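Local structure of serine proteinase inhibitor A (Sagittaria sagittifolia, 3E8L) at residues K153-N165 and L169-F181. The protein inhibits serine proteinases, very probably blocking trypsin and chymotrypsin at the same time through two reactive sites, and kallikrein only weakly. The protein carries 2 engineered substitutions. Sequence-based numbering, arbitrary orientation.
Engineered in segment 169-181: Gln180 (natural residue Arg).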
loop_
_atom_site.group_PDB
_atom_site.type_symbol
_atom_site.label_atom_id
_atom_site.label_comp_id
_atom_site.label_asym_id
_atom_site.label_seq_id
_atom_site.Cartn_x
_atom_site.Cartn_y
_atom_site.Cartn_z
ATOM N N LYS A 153 0.650 -6.594 14.704
ATOM C CA LYS A 153 0.802 -8.022 14.960
ATOM C C LYS A 153 -0.513 -8.798 14.850
ATOM O O LYS A 153 -0.686 -9.831 15.469
ATOM C CB LYS A 153 1.541 -8.245 16.282
ATOM C CG LYS A 153 2.952 -7.665 16.252
ATOM C CD LYS A 153 3.796 -8.119 17.420
ATOM C CE LYS A 153 5.207 -7.656 17.205
ATOM N NZ LYS A 153 6.027 -7.870 18.419
ATOM N N ILE A 154 -1.431 -8.283 14.038
ATOM C CA ILE A 154 -2.613 -9.031 13.617
ATOM C C ILE A 154 -2.189 -10.268 12.804
ATOM O O ILE A 154 -1.143 -10.236 12.148
ATOM C CB ILE A 154 -3.550 -8.138 12.770
ATOM C CG1 ILE A 154 -4.975 -8.718 12.736
ATOM C CG2 ILE A 154 -2.968 -7.903 11.334
ATOM C CD1 ILE A 154 -6.022 -7.764 12.157
ATOM N N ALA A 155 -2.993 -11.341 12.862
ATOM C CA ALA A 155 -2.798 -12.520 12.019
ATOM C C ALA A 155 -3.674 -12.340 10.795
ATOM O O ALA A 155 -4.905 -12.309 10.882
ATOM C CB ALA A 155 -3.166 -13.785 12.743
ATOM N N CYS A 156 -3.036 -12.230 9.646
ATOM C CA CYS A 156 -3.745 -11.931 8.410
ATOM C C CYS A 156 -4.449 -13.153 7.811
ATOM O O CYS A 156 -3.994 -14.294 8.012
ATOM C CB CYS A 156 -2.762 -11.320 7.402
ATOM S SG CYS A 156 -1.935 -9.935 8.125
ATOM N N PRO A 157 -5.565 -12.918 7.084
ATOM C CA PRO A 157 -6.230 -14.014 6.375
ATOM C C PRO A 157 -5.358 -14.482 5.230
ATOM O O PRO A 157 -4.739 -13.671 4.539
ATOM C CB PRO A 157 -7.505 -13.375 5.805
ATOM C CG PRO A 157 -7.451 -11.945 6.150
ATOM C CD PRO A 157 -6.187 -11.607 6.818
ATOM N N GLU A 158 -5.321 -15.791 5.043
ATOM C CA GLU A 158 -4.688 -16.403 3.887
ATOM C C GLU A 158 -5.354 -16.021 2.556
ATOM O O GLU A 158 -6.559 -15.740 2.510
ATOM C CB GLU A 158 -4.782 -17.907 4.066
ATOM C CG GLU A 158 -3.932 -18.700 3.112
ATOM C CD GLU A 158 -3.627 -20.075 3.669
ATOM O OE1 GLU A 158 -3.594 -20.202 4.922
ATOM O OE2 GLU A 158 -3.433 -21.015 2.855
ATOM N N VAL A 159 -4.558 -16.017 1.484
ATOM C CA VAL A 159 -5.038 -15.875 0.113
ATOM C C VAL A 159 -5.170 -17.247 -0.539
ATOM O O VAL A 159 -4.258 -18.079 -0.455
ATOM C CB VAL A 159 -4.080 -15.021 -0.693
ATOM C CG1 VAL A 159 -4.303 -15.207 -2.180
ATOM C CG2 VAL A 159 -4.219 -13.547 -0.298
ATOM N N GLY A 160 -6.314 -17.492 -1.173
ATOM C CA GLY A 160 -6.549 -18.725 -1.930
ATOM C C GLY A 160 -7.143 -18.476 -3.311
ATOM O O GLY A 160 -7.299 -17.332 -3.735
ATOM N N SER A 161 -7.484 -19.550 -4.011
ATOM C CA SER A 161 -7.954 -19.432 -5.386
ATOM C C SER A 161 -9.459 -19.701 -5.547
ATOM O O SER A 161 -10.036 -20.538 -4.822
ATOM C CB SER A 161 -7.170 -20.397 -6.271
ATOM O OG SER A 161 -7.504 -21.729 -5.939
ATOM N N PHE A 162 -10.070 -19.006 -6.510
ATOM C CA PHE A 162 -11.474 -19.203 -6.877
ATOM C C PHE A 162 -11.656 -19.456 -8.380
ATOM O O PHE A 162 -11.186 -18.669 -9.200
ATOM C CB PHE A 162 -12.301 -17.967 -6.495
ATOM C CG PHE A 162 -12.331 -17.678 -5.030
ATOM C CD1 PHE A 162 -13.365 -18.167 -4.240
ATOM C CD2 PHE A 162 -11.343 -16.895 -4.436
ATOM C CE1 PHE A 162 -13.414 -17.897 -2.861
ATOM C CE2 PHE A 162 -11.383 -16.623 -3.065
ATOM C CZ PHE A 162 -12.433 -17.125 -2.275
ATOM N N ASN A 163 -12.349 -20.531 -8.744
ATOM C CA ASN A 163 -12.672 -20.791 -10.158
ATOM C C ASN A 163 -13.864 -19.928 -10.560
ATOM O O ASN A 163 -15.007 -20.226 -10.216
ATOM C CB ASN A 163 -12.930 -22.286 -10.431
ATOM C CG ASN A 163 -13.207 -22.599 -11.923
ATOM O OD1 ASN A 163 -12.850 -23.676 -12.419
ATOM N ND2 ASN A 163 -13.863 -21.679 -12.627
ATOM N N VAL A 164 -13.572 -18.854 -11.290
ATOM C CA VAL A 164 -14.575 -17.882 -11.707
ATOM C C VAL A 164 -14.685 -17.880 -13.234
ATOM O O VAL A 164 -13.773 -17.422 -13.920
ATOM C CB VAL A 164 -14.182 -16.489 -11.232
ATOM C CG1 VAL A 164 -15.220 -15.479 -11.636
ATOM C CG2 VAL A 164 -14.014 -16.481 -9.733
ATOM N N ASN A 165 -15.798 -18.388 -13.760
ATOM C CA ASN A 165 -15.981 -18.536 -15.214
ATOM C C ASN A 165 -14.735 -19.142 -15.870
ATOM O O ASN A 165 -14.159 -18.543 -16.775
ATOM C CB ASN A 165 -16.295 -17.182 -15.887
ATOM C CG ASN A 165 -17.568 -16.529 -15.368
ATOM O OD1 ASN A 165 -17.567 -15.339 -15.011
ATOM N ND2 ASN A 165 -18.657 -17.294 -15.319
ATOM N N LEU A 169 -8.877 -17.144 -10.136
ATOM C CA LEU A 169 -8.637 -15.835 -9.535
ATOM C C LEU A 169 -8.250 -15.950 -8.064
ATOM O O LEU A 169 -8.644 -16.889 -7.375
ATOM C CB LEU A 169 -9.893 -14.958 -9.650
ATOM C CG LEU A 169 -10.152 -14.205 -10.945
ATOM C CD1 LEU A 169 -10.546 -15.162 -12.088
ATOM C CD2 LEU A 169 -11.231 -13.139 -10.694
ATOM N N LEU A 170 -7.497 -14.979 -7.580
ATOM C CA LEU A 170 -7.076 -15.005 -6.198
ATOM C C LEU A 170 -8.023 -14.164 -5.374
ATOM O O LEU A 170 -8.521 -13.144 -5.856
ATOM C CB LEU A 170 -5.652 -14.477 -6.066
ATOM C CG LEU A 170 -4.527 -15.286 -6.703
ATOM C CD1 LEU A 170 -3.238 -14.808 -6.132
ATOM C CD2 LEU A 170 -4.712 -16.775 -6.416
ATOM N N GLY A 171 -8.281 -14.595 -4.143
ATOM C CA GLY A 171 -9.060 -13.801 -3.198
ATOM C C GLY A 171 -8.777 -14.245 -1.774
ATOM O O GLY A 171 -7.946 -15.132 -1.546
ATOM N N ILE A 172 -9.435 -13.605 -0.808
ATOM C CA ILE A 172 -9.328 -13.978 0.585
ATOM C C ILE A 172 -10.082 -15.283 0.743
ATOM O O ILE A 172 -11.236 -15.402 0.292
ATOM C CB ILE A 172 -9.950 -12.897 1.498
ATOM C CG1 ILE A 172 -9.257 -11.549 1.295
ATOM C CG2 ILE A 172 -9.985 -13.345 2.982
ATOM C CD1 ILE A 172 -7.728 -11.516 1.551
ATOM N N GLY A 173 -9.423 -16.255 1.364
ATOM C CA GLY A 173 -10.002 -17.577 1.585
ATOM C C GLY A 173 -9.881 -18.421 0.346
ATOM O O GLY A 173 -8.855 -18.410 -0.324
ATOM N N GLY A 174 -10.939 -19.143 0.018
ATOM C CA GLY A 174 -10.964 -19.971 -1.175
ATOM C C GLY A 174 -10.220 -21.275 -1.033
ATOM O O GLY A 174 -10.182 -21.882 0.027
ATOM N N GLU A 175 -9.638 -21.707 -2.136
ATOM C CA GLU A 175 -9.009 -23.005 -2.208
ATOM C C GLU A 175 -7.533 -22.810 -1.948
ATOM O O GLU A 175 -6.970 -21.739 -2.256
ATOM C CB GLU A 175 -9.239 -23.630 -3.588
ATOM C CG GLU A 175 -9.637 -25.103 -3.556
ATOM C CD GLU A 175 -11.145 -25.313 -3.700
ATOM O OE1 GLU A 175 -11.573 -25.673 -4.826
ATOM O OE2 GLU A 175 -11.894 -25.118 -2.697
ATOM N N HIS A 176 -6.924 -23.841 -1.374
ATOM C CA HIS A 176 -5.505 -23.891 -1.067
ATOM C C HIS A 176 -4.707 -23.512 -2.321
ATOM O O HIS A 176 -4.941 -24.045 -3.403
ATOM C CB HIS A 176 -5.196 -25.310 -0.564
ATOM C CG HIS A 176 -3.744 -25.602 -0.336
ATOM N ND1 HIS A 176 -2.972 -26.298 -1.247
ATOM C CD2 HIS A 176 -2.934 -25.336 0.718
ATOM C CE1 HIS A 176 -1.742 -26.424 -0.776
ATOM N NE2 HIS A 176 -1.694 -25.853 0.418
ATOM N N PHE A 177 -3.799 -22.552 -2.173
ATOM C CA PHE A 177 -3.016 -22.015 -3.284
ATOM C C PHE A 177 -1.610 -21.721 -2.774
ATOM O O PHE A 177 -1.451 -20.981 -1.797
ATOM C CB PHE A 177 -3.685 -20.735 -3.805
ATOM C CG PHE A 177 -3.052 -20.150 -5.043
ATOM C CD1 PHE A 177 -3.303 -20.709 -6.315
ATOM C CD2 PHE A 177 -2.247 -19.010 -4.959
ATOM C CE1 PHE A 177 -2.738 -20.159 -7.481
ATOM C CE2 PHE A 177 -1.672 -18.449 -6.116
ATOM C CZ PHE A 177 -1.920 -19.026 -7.380
ATOM N N THR A 178 -0.599 -22.283 -3.402
ATOM C CA THR A 178 0.771 -22.110 -2.993
ATOM C C THR A 178 1.609 -21.616 -4.160
ATOM O O THR A 178 1.268 -21.837 -5.272
ATOM C CB THR A 178 1.352 -23.367 -2.316
ATOM O OG1 THR A 178 1.568 -24.377 -3.257
ATOM C CG2 THR A 178 0.465 -23.916 -1.373
ATOM N N VAL A 179 2.658 -20.857 -3.900
ATOM C CA VAL A 179 3.419 -20.237 -4.969
ATOM C C VAL A 179 4.917 -20.394 -4.832
ATOM O O VAL A 179 5.433 -20.738 -3.776
ATOM C CB VAL A 179 3.112 -18.738 -5.091
ATOM C CG1 VAL A 179 1.639 -18.512 -5.324
ATOM C CG2 VAL A 179 3.582 -18.001 -3.859
ATOM N N GLN A 180 5.603 -20.133 -5.934
ATOM C CA GLN A 180 7.035 -19.917 -5.939
ATOM C C GLN A 180 7.304 -18.551 -6.552
ATOM O O GLN A 180 6.535 -18.060 -7.369
ATOM C CB GLN A 180 7.762 -20.990 -6.752
ATOM C CG GLN A 180 7.944 -22.317 -6.041
ATOM C CD GLN A 180 8.959 -23.212 -6.725
ATOM O OE1 GLN A 180 10.035 -23.472 -6.191
ATOM N NE2 GLN A 180 8.614 -23.699 -7.906
ATOM N N PHE A 181 8.405 -17.943 -6.145
ATOM C CA PHE A 181 8.901 -16.726 -6.764
ATOM C C PHE A 181 9.999 -17.115 -7.735
ATOM O O PHE A 181 10.856 -17.924 -7.409
ATOM C CB PHE A 181 9.399 -15.745 -5.714
ATOM C CG PHE A 181 8.351 -15.337 -4.733
ATOM C CD1 PHE A 181 8.113 -16.094 -3.595
ATOM C CD2 PHE A 181 7.608 -14.186 -4.939
ATOM C CE1 PHE A 181 7.158 -15.718 -2.683
ATOM C CE2 PHE A 181 6.644 -13.787 -4.024
ATOM C CZ PHE A 181 6.411 -14.559 -2.895
HETATM O O HOH W 1 -4.334 -20.767 0.199
HETATM O O HOH W 2 -1.648 -18.298 -0.996
#
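A beta hairpin of the beta-trefoil, strand 159-164 running antiparallel to strand 167-172, brings Phe162 against Leu169 and Gly160 against Gly171. Each pair is joined by two backbone hydrogen bonds, Phe162 N reaching Leu169 O at 2.7 Å and Gly171 N reaching Gly160 O at 2.9 Å. Past Ile172 the chain turns through Gly173, whose N gives an almost straight bond to Glu158 O (3.1 Å), then doubles back. Ser161 faces Leu170 as a non-hydrogen-bonded pair, and its backbone is taken up by Glu175 instead: Ser161 N bonds Glu175 O at 2.9 Å, and Glu175 N returns a bond to Ser161 O.

Positive phi favours glycine at Gly173 and Gly174; at Gly171 in the strand, and again at Gly174, a beta-carbon would collide with the Phe162 ring. With CG anti to its carbonyl carbon (chi1 -63°), Phe162 swings that ring across the turn: Gly174 CA sits over one face in a CH-pi contact, 3.8 Å from the ring centroid, while Gly171 N and Ile172 O meet the edge. Replacing Phe162 by an alanine would probably strip Gly174 CA of its CH-pi partner and open a gap beside Gly171.

In this Kunitz-type inhibitor Phe162 and Leu169 also meet Phe114, whereas Leu170 packs on Val55 and Val159 on Ile117. Val159, beta-branched and apolar, crosses Leu170 at about a right angle, CG1 to CD1 at 4.1 Å, and Leu170 CD2 lies over one face of Phe177, near the rim. Ser161 CB comes to 3.9 Å from Phe177 CD1, and its short side chain brings OG near Glu175 CB. Two waters donate to Val159 O, one also linking Glu158 OE2 and Phe177 N, the other Phe177 O. Pro157 CB packs on Ile172 CG2, just after Cys156, which is disulfide-bonded to Cys147.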